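MupZ (Pseudomonas fluorescens, PDB 6FXD) probably acts as an epoxide hydrolase that works with a Rieske oxygenase to build oxygen heterocycles during mupirocin biosynthesis. Local coordinates at residues P28-P33 against H97-V102; A45-K50 against L58-S63; S52-C57 against E73-A78; Y104-P109 against P125-L130. All blocks are in the same frame, centred on the assembly; numbering follows the deposited sequence.

In the fold
Contacts 1, 3 and 4 join neighbouring strands of one ferredoxin-like sheet, whereas contact 2 lays a helix against it. Contacts 3 and 4 are buried; contact 1 has several exposed residues and contact 2 is partly buried. Contacts 1 and 4 share strand 100-108, pairing it antiparallel on one side and parallel on the other; contacts 2 and 3 meet where strands 57-65 and 68-75 pair, L58 N of contact 2 probably bonding to V74 O of contact 3. Chemistry changes with place: contact 1 combines backbone hydrogen bonds with apolar packing on one face and a water on the other, contact 2 is apolar and aromatic, and contacts 3 and 4 add carboxylates beside rings near the second subunit.

Contact 1: residues P28-P33 against H97-V102; sequences PYFEIP and HLASIV
I101 lies alongside F30, the two side chains pointing the same way from neighbouring strands. Followed outward, its CB sits 4.0 Å from Y29 O. At the branch, CG2 keeps to that carbonyl, while CG1, anti to the carbonyl carbon (chi1 -72°), turns to the F30 ring and approaches CE2 of F30 at 3.7 Å, obliquely to the ring. The terminal CD1 of I101 touches the same CE2 and reaches CB of P28 at 4.1 Å, so one extended chain spans two residues of the partner strand. This is antiparallel pairing of strands 24-31 and 100-108, the first and fourth strands in chain order of a ferredoxin-like sheet, which lie next to each other in it, with F30 and I101 as a non-hydrogen-bonded pair. Next along, E31 and S100 form the hydrogen-bonded pair: E31 N gives a bond of 2.8 Å to S100 O, and S100 N returns one of 3.1 Å to E31 O. Their side chains emerge on the other face, where a water donates to E31 O and also joins S100 OG. There the aliphatic part of E31 crosses V102 at about a right angle, CB lying 3.9 Å from V102 CG1. Beyond the paired strands A99 CB nestles 3.8 Å from CG1 of I32, and both residues touch F40 of helix 37-51. L98 O, covered by I32 and P33, has no hydrogen-bonding partner in the model.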
# COMPACT_ATOMS: atom_id res chain seq x y z
N PRO A 28 -24.07 -4.03 -9.36
CA PRO A 28 -24.96 -4.91 -10.12
C PRO A 28 -25.28 -4.31 -11.48
O PRO A 28 -25.46 -3.10 -11.61
CB PRO A 28 -26.22 -4.92 -9.26
CG PRO A 28 -26.21 -3.56 -8.62
CD PRO A 28 -24.77 -3.26 -8.32
N TYR A 29 -25.33 -5.18 -12.50
CA TYR A 29 -25.75 -4.84 -13.85
C TYR A 29 -27.07 -5.56 -14.10
O TYR A 29 -27.17 -6.77 -13.87
CB TYR A 29 -24.70 -5.27 -14.90
CG TYR A 29 -23.45 -4.44 -14.85
CD1 TYR A 29 -22.51 -4.63 -13.85
CD2 TYR A 29 -23.21 -3.43 -15.80
CE1 TYR A 29 -21.33 -3.88 -13.82
CE2 TYR A 29 -22.04 -2.66 -15.75
CZ TYR A 29 -21.11 -2.90 -14.76
OH TYR A 29 -19.96 -2.15 -14.69
N PHE A 30 -28.06 -4.81 -14.58
CA PHE A 30 -29.42 -5.31 -14.73
C PHE A 30 -29.79 -5.45 -16.19
O PHE A 30 -29.49 -4.56 -17.00
CB PHE A 30 -30.45 -4.37 -14.07
CG PHE A 30 -30.17 -4.08 -12.63
CD1 PHE A 30 -29.34 -3.04 -12.25
CD2 PHE A 30 -30.81 -4.81 -11.63
CE1 PHE A 30 -29.10 -2.76 -10.92
CE2 PHE A 30 -30.58 -4.51 -10.29
CZ PHE A 30 -29.72 -3.50 -9.94
N GLU A 31 -30.46 -6.55 -16.53
CA GLU A 31 -31.12 -6.70 -17.81
C GLU A 31 -32.60 -6.41 -17.55
O GLU A 31 -33.25 -7.18 -16.85
CB GLU A 31 -30.93 -8.11 -18.35
CG GLU A 31 -31.51 -8.31 -19.74
CD GLU A 31 -31.25 -9.68 -20.32
OE1 GLU A 31 -30.12 -10.19 -20.16
OE2 GLU A 31 -32.18 -10.25 -20.93
N ILE A 32 -33.11 -5.32 -18.11
CA ILE A 32 -34.46 -4.83 -17.82
C ILE A 32 -35.29 -4.99 -19.09
O ILE A 32 -34.97 -4.35 -20.10
CB ILE A 32 -34.44 -3.36 -17.37
CG1 ILE A 32 -33.40 -3.14 -16.26
CG2 ILE A 32 -35.83 -2.94 -16.89
CD1 ILE A 32 -33.01 -1.70 -16.08
N PRO A 33 -36.33 -5.82 -19.11
CA PRO A 33 -37.24 -5.84 -20.27
C PRO A 33 -37.77 -4.44 -20.55
O PRO A 33 -38.07 -3.68 -19.64
CB PRO A 33 -38.37 -6.79 -19.83
CG PRO A 33 -37.76 -7.65 -18.77
CD PRO A 33 -36.75 -6.78 -18.06
N HIS A 97 -39.24 -8.63 -9.63
CA HIS A 97 -39.75 -9.12 -10.91
C HIS A 97 -39.47 -8.21 -12.09
O HIS A 97 -39.77 -8.59 -13.23
CB HIS A 97 -41.25 -9.43 -10.79
CG HIS A 97 -41.56 -10.52 -9.82
ND1 HIS A 97 -41.14 -11.82 -10.01
CD2 HIS A 97 -42.23 -10.51 -8.64
CE1 HIS A 97 -41.55 -12.57 -8.99
NE2 HIS A 97 -42.21 -11.80 -8.15
N LEU A 98 -38.87 -7.04 -11.87
CA LEU A 98 -38.71 -6.06 -12.95
C LEU A 98 -37.48 -6.29 -13.81
O LEU A 98 -37.41 -5.76 -14.92
CB LEU A 98 -38.69 -4.64 -12.37
CG LEU A 98 -40.01 -4.23 -11.74
CD1 LEU A 98 -39.86 -2.83 -11.21
CD2 LEU A 98 -41.15 -4.35 -12.76
N ALA A 99 -36.50 -7.04 -13.31
CA ALA A 99 -35.25 -7.19 -14.03
C ALA A 99 -34.51 -8.41 -13.49
O ALA A 99 -34.91 -9.00 -12.49
CB ALA A 99 -34.39 -5.93 -13.86
N SER A 100 -33.44 -8.78 -14.18
CA SER A 100 -32.53 -9.79 -13.66
C SER A 100 -31.13 -9.20 -13.58
O SER A 100 -30.75 -8.32 -14.37
CB SER A 100 -32.54 -11.06 -14.51
OG SER A 100 -32.26 -10.77 -15.87
N ILE A 101 -30.37 -9.64 -12.59
CA ILE A 101 -28.99 -9.21 -12.44
C ILE A 101 -28.12 -10.18 -13.22
O ILE A 101 -28.14 -11.39 -12.96
CB ILE A 101 -28.57 -9.15 -10.97
CG1 ILE A 101 -29.27 -7.96 -10.30
CG2 ILE A 101 -27.06 -8.95 -10.86
CD1 ILE A 101 -29.06 -7.83 -8.81
N VAL A 102 -27.40 -9.66 -14.21
CA VAL A 102 -26.58 -10.49 -15.10
C VAL A 102 -25.09 -10.42 -14.78
O VAL A 102 -24.34 -11.27 -15.26
CB VAL A 102 -26.83 -10.16 -16.58
CG1 VAL A 102 -28.27 -10.52 -16.95
CG2 VAL A 102 -26.55 -8.68 -16.87
O HOH W 1 -34.81 -9.88 -17.26

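Contact 2: residues A45-K50 against L58-S63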
# COMPACT_ATOMS: atom_id res chain seq x y z
N ALA A 45 -36.08 5.42 -7.27
CA ALA A 45 -36.26 6.46 -6.26
C ALA A 45 -36.53 5.84 -4.89
O ALA A 45 -36.06 6.34 -3.87
CB ALA A 45 -37.42 7.38 -6.65
N VAL A 46 -37.27 4.73 -4.88
CA VAL A 46 -37.55 4.03 -3.63
C VAL A 46 -36.27 3.43 -3.05
O VAL A 46 -36.01 3.53 -1.84
CB VAL A 46 -38.64 2.97 -3.87
CG1 VAL A 46 -38.92 2.15 -2.61
CG2 VAL A 46 -39.92 3.62 -4.40
N PHE A 47 -35.44 2.80 -3.91
CA PHE A 47 -34.21 2.22 -3.39
C PHE A 47 -33.23 3.28 -2.92
O PHE A 47 -32.54 3.08 -1.92
CB PHE A 47 -33.56 1.36 -4.47
CG PHE A 47 -34.14 -0.00 -4.58
CD1 PHE A 47 -35.37 -0.19 -5.18
CD2 PHE A 47 -33.48 -1.09 -4.06
CE1 PHE A 47 -35.93 -1.45 -5.27
CE2 PHE A 47 -34.02 -2.35 -4.16
CZ PHE A 47 -35.26 -2.53 -4.77
N ILE A 48 -33.17 4.42 -3.62
CA ILE A 48 -32.29 5.50 -3.19
C ILE A 48 -32.73 6.06 -1.84
O ILE A 48 -31.91 6.33 -0.96
CB ILE A 48 -32.23 6.61 -4.26
CG1 ILE A 48 -31.44 6.11 -5.48
CG2 ILE A 48 -31.60 7.85 -3.69
CD1 ILE A 48 -31.71 6.91 -6.73
N GLU A 49 -34.03 6.27 -1.67
CA GLU A 49 -34.48 6.80 -0.39
C GLU A 49 -34.12 5.86 0.75
O GLU A 49 -33.68 6.31 1.82
CB GLU A 49 -35.98 7.01 -0.45
CG GLU A 49 -36.56 7.85 0.72
CD GLU A 49 -36.77 7.06 2.01
OE1 GLU A 49 -37.03 5.84 1.94
OE2 GLU A 49 -36.71 7.70 3.09
N LYS A 50 -34.34 4.56 0.56
CA LYS A 50 -34.06 3.60 1.61
C LYS A 50 -32.57 3.57 1.93
O LYS A 50 -32.17 3.57 3.10
CB LYS A 50 -34.55 2.23 1.16
CG LYS A 50 -34.57 1.14 2.22
CD LYS A 50 -35.69 1.35 3.23
CE LYS A 50 -35.68 0.22 4.26
NZ LYS A 50 -36.25 0.63 5.57
N LEU A 58 -21.75 5.83 1.03
CA LEU A 58 -21.18 7.09 0.57
C LEU A 58 -21.70 7.54 -0.78
O LEU A 58 -21.70 8.74 -1.06
CB LEU A 58 -19.65 6.96 0.49
CG LEU A 58 -18.96 6.45 1.76
CD1 LEU A 58 -17.46 6.24 1.50
CD2 LEU A 58 -19.17 7.40 2.93
N TYR A 59 -22.09 6.61 -1.65
CA TYR A 59 -22.58 6.94 -2.98
C TYR A 59 -23.51 5.82 -3.43
O TYR A 59 -23.21 4.65 -3.21
CB TYR A 59 -21.42 7.03 -3.96
CG TYR A 59 -21.78 7.56 -5.32
CD1 TYR A 59 -22.26 6.72 -6.31
CD2 TYR A 59 -21.60 8.91 -5.63
CE1 TYR A 59 -22.58 7.19 -7.57
CE2 TYR A 59 -21.92 9.39 -6.88
CZ TYR A 59 -22.41 8.53 -7.85
OH TYR A 59 -22.73 9.01 -9.09
N TYR A 60 -24.63 6.18 -4.06
CA TYR A 60 -25.57 5.17 -4.53
C TYR A 60 -26.30 5.79 -5.73
O TYR A 60 -27.14 6.68 -5.55
CB TYR A 60 -26.55 4.81 -3.42
CG TYR A 60 -27.44 3.62 -3.68
CD1 TYR A 60 -26.98 2.31 -3.54
CD2 TYR A 60 -28.78 3.81 -4.03
CE1 TYR A 60 -27.83 1.23 -3.74
CE2 TYR A 60 -29.62 2.75 -4.26
CZ TYR A 60 -29.16 1.46 -4.10
OH TYR A 60 -30.04 0.43 -4.33
N GLY A 61 -25.99 5.33 -6.93
CA GLY A 61 -26.54 5.96 -8.13
C GLY A 61 -26.80 4.97 -9.24
O GLY A 61 -26.02 4.04 -9.47
N PHE A 62 -27.90 5.20 -9.97
CA PHE A 62 -28.34 4.33 -11.06
C PHE A 62 -28.06 4.99 -12.41
O PHE A 62 -28.35 6.17 -12.60
CB PHE A 62 -29.84 4.03 -10.96
CG PHE A 62 -30.20 3.09 -9.85
CD1 PHE A 62 -30.10 1.70 -10.02
CD2 PHE A 62 -30.63 3.58 -8.63
CE1 PHE A 62 -30.45 0.83 -8.99
CE2 PHE A 62 -30.97 2.72 -7.60
CZ PHE A 62 -30.88 1.36 -7.77
N SER A 63 -27.53 4.20 -13.34
CA SER A 63 -27.22 4.66 -14.70
C SER A 63 -27.74 3.64 -15.70
O SER A 63 -27.99 2.48 -15.37
CB SER A 63 -25.71 4.78 -14.93
OG SER A 63 -25.11 5.61 -13.97
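I48 reaches the sheet at the rims of two aromatic rings, those of Y60 and F62, and the turn of each side chain sets the contact. The helix 37-51 belongs to the first, split beta-alpha-beta crossover of a ferredoxin-like fold: it leaves strand 24-31 and leads to strand 57-65, with strand 68-75 between the two. The axis of its segment 45-50 runs almost exactly antiparallel to that of 58-63 (178°), 9.1 Å away at closest, a separation filled by side chains.

The side chain of Y60 sets out toward the helix, its CG anti to the backbone N (chi1 -170°). I48 crosses this ring at a slant, and its CG1 meets CD2 of Y60 at 3.8 Å, close to the ring plane. Toward F62 the same isoleucine runs in the opposite direction, sliding past until CD1 lies 4.0 Å from CD2 of F62, again at an edge. Neither ring therefore offers its face to the isoleucine. F47 approaches from the neighbouring helical position; its CB stands 4.3 Å from CZ of F62, while its own ring continues away to I88 and L91 of helix 78-94.

The outer edge of the strand continues the sheet across the interface: residues 59-63 pair antiparallel with a strand of the second subunit. On its other edge, L58 and Y59 both face V74 of strand 68-75 in a classic beta bulge. No hydrogen bond links helix and strand here. At the far end of the Y60 ring, the hydroxyl oxygen OH lies 3.6 Å from CB of F47.

Contact 3: residues S52-C57 against E73-A78; sequences SKEPGC and EVYSDA
G56 and S76 share the hydrogen bond across this contact: S76 N donates to G56 O over 2.9 Å, in the carbonyl plane and with an angle of 156° at the hydrogen. The same oxygen also receives the CA-H of Y75, at 3.2 Å from Y75 CA, and lies near the plane of the Y75 ring, at its edge.

Beside it, C57 and Y75 form an antiparallel non-hydrogen-bonded pair, both side chains on one face of the sheet. C57 CB is 4.0 Å from CE1 of Y75. With SG placed anti to the backbone N (chi1 -178°), the sulfur lies oblique to the ring, 4.9 Å from its centroid, a sulfur-aromatic contact. E54 completes this shell by bringing OE1 to 3.7 Å from Y75 CE1, its carboxylate nearly coplanar with the ring.

The pair stands at the open end of the hairpin of strands 57-65 and 68-75 in the ferredoxin-like sheet, where the first strand begins and the second ends, and a type I turn from E54 to C57, closed by C57 N on E54 O, delivers the chain from helix 37-51 into it.

Further out, the tyrosine is held at its tip: Y75 OH donates to E73 OE1 over 2.7 Å, arriving from above the carboxylate plane. The other oxygen of E54, OE2, accepts bonds from H84 and N87 of helix 78-94, which fixes the carboxylate beside the ring. R136 of the second subunit binds the carbonyls of E54 and C57, while D77, at the N-cap of helix 78-94, bonds to G80 N.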
# COMPACT_ATOMS: atom_id res chain seq x y z
N SER A 52 -30.33 5.88 1.44
CA SER A 52 -29.77 7.15 1.90
C SER A 52 -29.71 7.27 3.41
O SER A 52 -29.00 8.15 3.91
CB SER A 52 -30.54 8.34 1.33
OG SER A 52 -31.81 8.49 1.94
N LYS A 53 -30.42 6.42 4.14
CA LYS A 53 -30.40 6.43 5.59
C LYS A 53 -29.30 5.53 6.17
O LYS A 53 -29.19 5.44 7.40
CB LYS A 53 -31.77 6.02 6.14
CG LYS A 53 -32.83 7.05 5.81
CD LYS A 53 -34.00 6.45 5.08
CE LYS A 53 -35.15 6.24 6.04
NZ LYS A 53 -36.33 5.69 5.34
N GLU A 54 -28.52 4.87 5.33
CA GLU A 54 -27.43 4.02 5.81
C GLU A 54 -26.19 4.86 6.12
O GLU A 54 -25.62 5.46 5.19
CB GLU A 54 -27.07 2.97 4.77
CG GLU A 54 -28.21 2.01 4.43
CD GLU A 54 -27.90 1.15 3.22
OE1 GLU A 54 -26.70 1.04 2.84
OE2 GLU A 54 -28.86 0.57 2.66
N PRO A 55 -25.70 4.86 7.36
CA PRO A 55 -24.49 5.63 7.66
C PRO A 55 -23.28 5.22 6.85
O PRO A 55 -22.43 6.07 6.55
CB PRO A 55 -24.26 5.35 9.16
CG PRO A 55 -25.56 4.89 9.67
CD PRO A 55 -26.23 4.17 8.55
N GLY A 56 -23.18 3.94 6.49
CA GLY A 56 -22.05 3.42 5.76
C GLY A 56 -22.08 3.64 4.26
O GLY A 56 -21.11 3.30 3.58
N CYS A 57 -23.16 4.18 3.71
CA CYS A 57 -23.26 4.37 2.26
C CYS A 57 -22.77 5.77 1.88
O CYS A 57 -23.31 6.77 2.37
CB CYS A 57 -24.68 4.13 1.76
SG CYS A 57 -24.76 4.32 -0.05
N GLU A 73 -22.51 1.49 -6.10
CA GLU A 73 -22.73 1.53 -4.66
C GLU A 73 -21.37 1.60 -3.98
O GLU A 73 -20.57 0.68 -4.12
CB GLU A 73 -23.45 0.26 -4.22
CG GLU A 73 -24.57 -0.19 -5.17
CD GLU A 73 -25.31 -1.43 -4.70
OE1 GLU A 73 -25.01 -1.93 -3.60
OE2 GLU A 73 -26.20 -1.90 -5.45
N VAL A 74 -21.12 2.67 -3.24
CA VAL A 74 -19.84 2.87 -2.57
C VAL A 74 -20.09 2.91 -1.07
O VAL A 74 -20.91 3.71 -0.59
CB VAL A 74 -19.14 4.15 -3.06
CG1 VAL A 74 -17.78 4.27 -2.38
CG2 VAL A 74 -18.99 4.11 -4.59
N TYR A 75 -19.39 2.05 -0.32
CA TYR A 75 -19.57 1.92 1.12
C TYR A 75 -18.25 2.18 1.82
O TYR A 75 -17.18 1.91 1.27
CB TYR A 75 -20.08 0.51 1.49
CG TYR A 75 -21.37 0.19 0.78
CD1 TYR A 75 -22.60 0.66 1.26
CD2 TYR A 75 -21.37 -0.53 -0.41
CE1 TYR A 75 -23.78 0.40 0.58
CE2 TYR A 75 -22.54 -0.79 -1.09
CZ TYR A 75 -23.75 -0.34 -0.59
OH TYR A 75 -24.91 -0.60 -1.27
N SER A 76 -18.31 2.70 3.05
CA SER A 76 -17.07 3.05 3.73
C SER A 76 -16.23 1.84 4.09
O SER A 76 -15.02 1.99 4.29
CB SER A 76 -17.35 3.95 4.94
OG SER A 76 -18.23 3.31 5.84
N ASP A 77 -16.84 0.65 4.21
CA ASP A 77 -16.11 -0.59 4.46
C ASP A 77 -17.04 -1.76 4.13
O ASP A 77 -18.19 -1.57 3.72
CB ASP A 77 -15.58 -0.65 5.90
CG ASP A 77 -16.67 -0.50 6.95
OD1 ASP A 77 -17.86 -0.73 6.65
OD2 ASP A 77 -16.33 -0.17 8.11
N ALA A 78 -16.53 -2.98 4.32
CA ALA A 78 -17.30 -4.18 3.98
C ALA A 78 -18.57 -4.26 4.81
O ALA A 78 -19.62 -4.67 4.31
CB ALA A 78 -16.44 -5.43 4.20

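Contact 4: residues Y104-P109 against P125-L130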
# COMPACT_ATOMS: atom_id res chain seq x y z
N TYR A 104 -22.46 -9.06 -11.27
CA TYR A 104 -22.39 -8.42 -9.95
C TYR A 104 -20.92 -8.38 -9.54
O TYR A 104 -20.32 -9.42 -9.25
CB TYR A 104 -23.26 -9.15 -8.92
CG TYR A 104 -23.28 -8.49 -7.57
CD1 TYR A 104 -23.95 -7.29 -7.38
CD2 TYR A 104 -22.61 -9.05 -6.48
CE1 TYR A 104 -23.97 -6.67 -6.14
CE2 TYR A 104 -22.62 -8.44 -5.25
CZ TYR A 104 -23.31 -7.25 -5.08
OH TYR A 104 -23.32 -6.63 -3.85
N GLU A 105 -20.35 -7.18 -9.53
CA GLU A 105 -18.93 -7.00 -9.22
C GLU A 105 -18.78 -6.34 -7.86
O GLU A 105 -19.56 -5.46 -7.48
CB GLU A 105 -18.24 -6.09 -10.24
CG GLU A 105 -18.30 -6.63 -11.62
CD GLU A 105 -17.47 -5.82 -12.61
OE1 GLU A 105 -16.75 -4.88 -12.22
OE2 GLU A 105 -17.57 -6.13 -13.81
N VAL A 106 -17.74 -6.74 -7.13
CA VAL A 106 -17.41 -6.13 -5.85
C VAL A 106 -15.93 -5.78 -5.89
O VAL A 106 -15.10 -6.66 -6.12
CB VAL A 106 -17.72 -7.07 -4.67
CG1 VAL A 106 -17.32 -6.41 -3.37
CG2 VAL A 106 -19.22 -7.41 -4.64
N HIS A 107 -15.60 -4.52 -5.65
CA HIS A 107 -14.23 -4.03 -5.68
C HIS A 107 -13.85 -3.48 -4.31
O HIS A 107 -14.64 -2.76 -3.69
CB HIS A 107 -14.07 -2.89 -6.68
CG HIS A 107 -14.40 -3.27 -8.09
ND1 HIS A 107 -13.46 -3.23 -9.11
CD2 HIS A 107 -15.55 -3.70 -8.66
CE1 HIS A 107 -14.03 -3.60 -10.24
NE2 HIS A 107 -15.29 -3.90 -10.00
N GLY A 108 -12.64 -3.78 -3.87
CA GLY A 108 -12.16 -3.31 -2.59
C GLY A 108 -10.88 -4.01 -2.18
O GLY A 108 -10.42 -4.92 -2.87
N PRO A 109 -10.29 -3.61 -1.05
CA PRO A 109 -9.04 -4.25 -0.62
C PRO A 109 -9.28 -5.67 -0.14
O PRO A 109 -10.37 -6.05 0.29
CB PRO A 109 -8.55 -3.35 0.52
CG PRO A 109 -9.82 -2.74 1.07
CD PRO A 109 -10.73 -2.55 -0.12
N PRO A 125 -20.41 -13.37 -7.01
CA PRO A 125 -19.82 -12.09 -7.44
C PRO A 125 -18.48 -12.26 -8.14
O PRO A 125 -17.77 -13.26 -7.98
CB PRO A 125 -19.65 -11.32 -6.12
CG PRO A 125 -20.41 -12.10 -5.09
CD PRO A 125 -20.34 -13.52 -5.55
N GLN A 126 -18.15 -11.26 -8.93
CA GLN A 126 -16.81 -11.10 -9.46
C GLN A 126 -16.06 -10.17 -8.51
O GLN A 126 -16.37 -8.98 -8.42
CB GLN A 126 -16.85 -10.50 -10.87
CG GLN A 126 -17.40 -11.43 -11.95
CD GLN A 126 -18.91 -11.57 -11.91
OE1 GLN A 126 -19.65 -10.57 -11.92
NE2 GLN A 126 -19.39 -12.81 -11.89
N PHE A 127 -15.09 -10.72 -7.78
CA PHE A 127 -14.36 -9.99 -6.75
C PHE A 127 -13.07 -9.44 -7.35
O PHE A 127 -12.24 -10.22 -7.83
CB PHE A 127 -14.03 -10.90 -5.57
CG PHE A 127 -15.22 -11.22 -4.68
CD1 PHE A 127 -15.75 -10.26 -3.83
CD2 PHE A 127 -15.79 -12.49 -4.68
CE1 PHE A 127 -16.83 -10.56 -3.01
CE2 PHE A 127 -16.88 -12.79 -3.86
CZ PHE A 127 -17.39 -11.82 -3.02
N PHE A 128 -12.91 -8.12 -7.33
CA PHE A 128 -11.72 -7.44 -7.85
C PHE A 128 -11.00 -6.82 -6.65
O PHE A 128 -11.54 -5.90 -6.02
CB PHE A 128 -12.12 -6.34 -8.83
CG PHE A 128 -12.51 -6.85 -10.19
CD1 PHE A 128 -13.79 -7.34 -10.43
CD2 PHE A 128 -11.60 -6.82 -11.23
CE1 PHE A 128 -14.16 -7.79 -11.70
CE2 PHE A 128 -11.95 -7.27 -12.50
CZ PHE A 128 -13.22 -7.77 -12.73
N GLU A 129 -9.80 -7.31 -6.34
CA GLU A 129 -9.04 -6.82 -5.20
C GLU A 129 -8.24 -5.58 -5.59
O GLU A 129 -7.38 -5.64 -6.49
CB GLU A 129 -8.14 -7.92 -4.63
CG GLU A 129 -8.95 -9.04 -3.99
CD GLU A 129 -8.12 -10.07 -3.25
OE1 GLU A 129 -6.87 -9.97 -3.25
OE2 GLU A 129 -8.72 -10.99 -2.66
N LEU A 130 -8.51 -4.47 -4.92
CA LEU A 130 -7.86 -3.19 -5.21
C LEU A 130 -6.44 -3.22 -4.67
O LEU A 130 -6.23 -3.44 -3.47
CB LEU A 130 -8.66 -2.06 -4.55
CG LEU A 130 -8.08 -0.67 -4.80
CD1 LEU A 130 -8.28 -0.22 -6.24
CD2 LEU A 130 -8.69 0.34 -3.83
O HOH W 2 -22.01 -12.05 -11.57
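H107 and F128 make the dense part of this contact. They lie side by side with ring planes only 4° apart, but slid until the rings barely overlap; what sits over the imidazole face is F128 CB, 3.7 Å from the ring centroid in a CH-pi contact. The imidazole is also held in its own plane, where NE2 donates at 2.8 Å to the anti lone pair of E105 OE1. E105 OE1 lies 3.9 Å from CE1 of F128, so carboxylate, imidazole and phenyl form one packed group; E105 OE2 forms a salt bridge with R103. On the other face V106 runs alongside F127, V106 CB lying 3.8 Å from F127 CD1.

Parallel backbone bonds join the strands, among them F128 N to V106 O at 2.9 Å.

The Y104 end is the more open: P125 and Q126 are partly exposed and a water enters. P125 CB meets the edge of the Y104 ring at CD2 and also lies over one face of the F127 ring. Q126 bends at chi2 (76°), bringing its amide back to the backbone: OE1 accepts a long bond of 3.3 Å from Y104 N, and the water accepts from both that N and NE2. The bend also sets OE1 3.0 Å from Y104 O, two acceptors without a hydrogen bond.

Strands 100-108 and 126-135 belong to a beta-alpha-beta unit through helix 110-113, whose L113 packs on V106 and F127. Strand 24-31 flanks 100-108 on the edge away from 126-135, and the second subunit adds its Y29 to E105, its S63 to H107, and a strand beside E129 and L130.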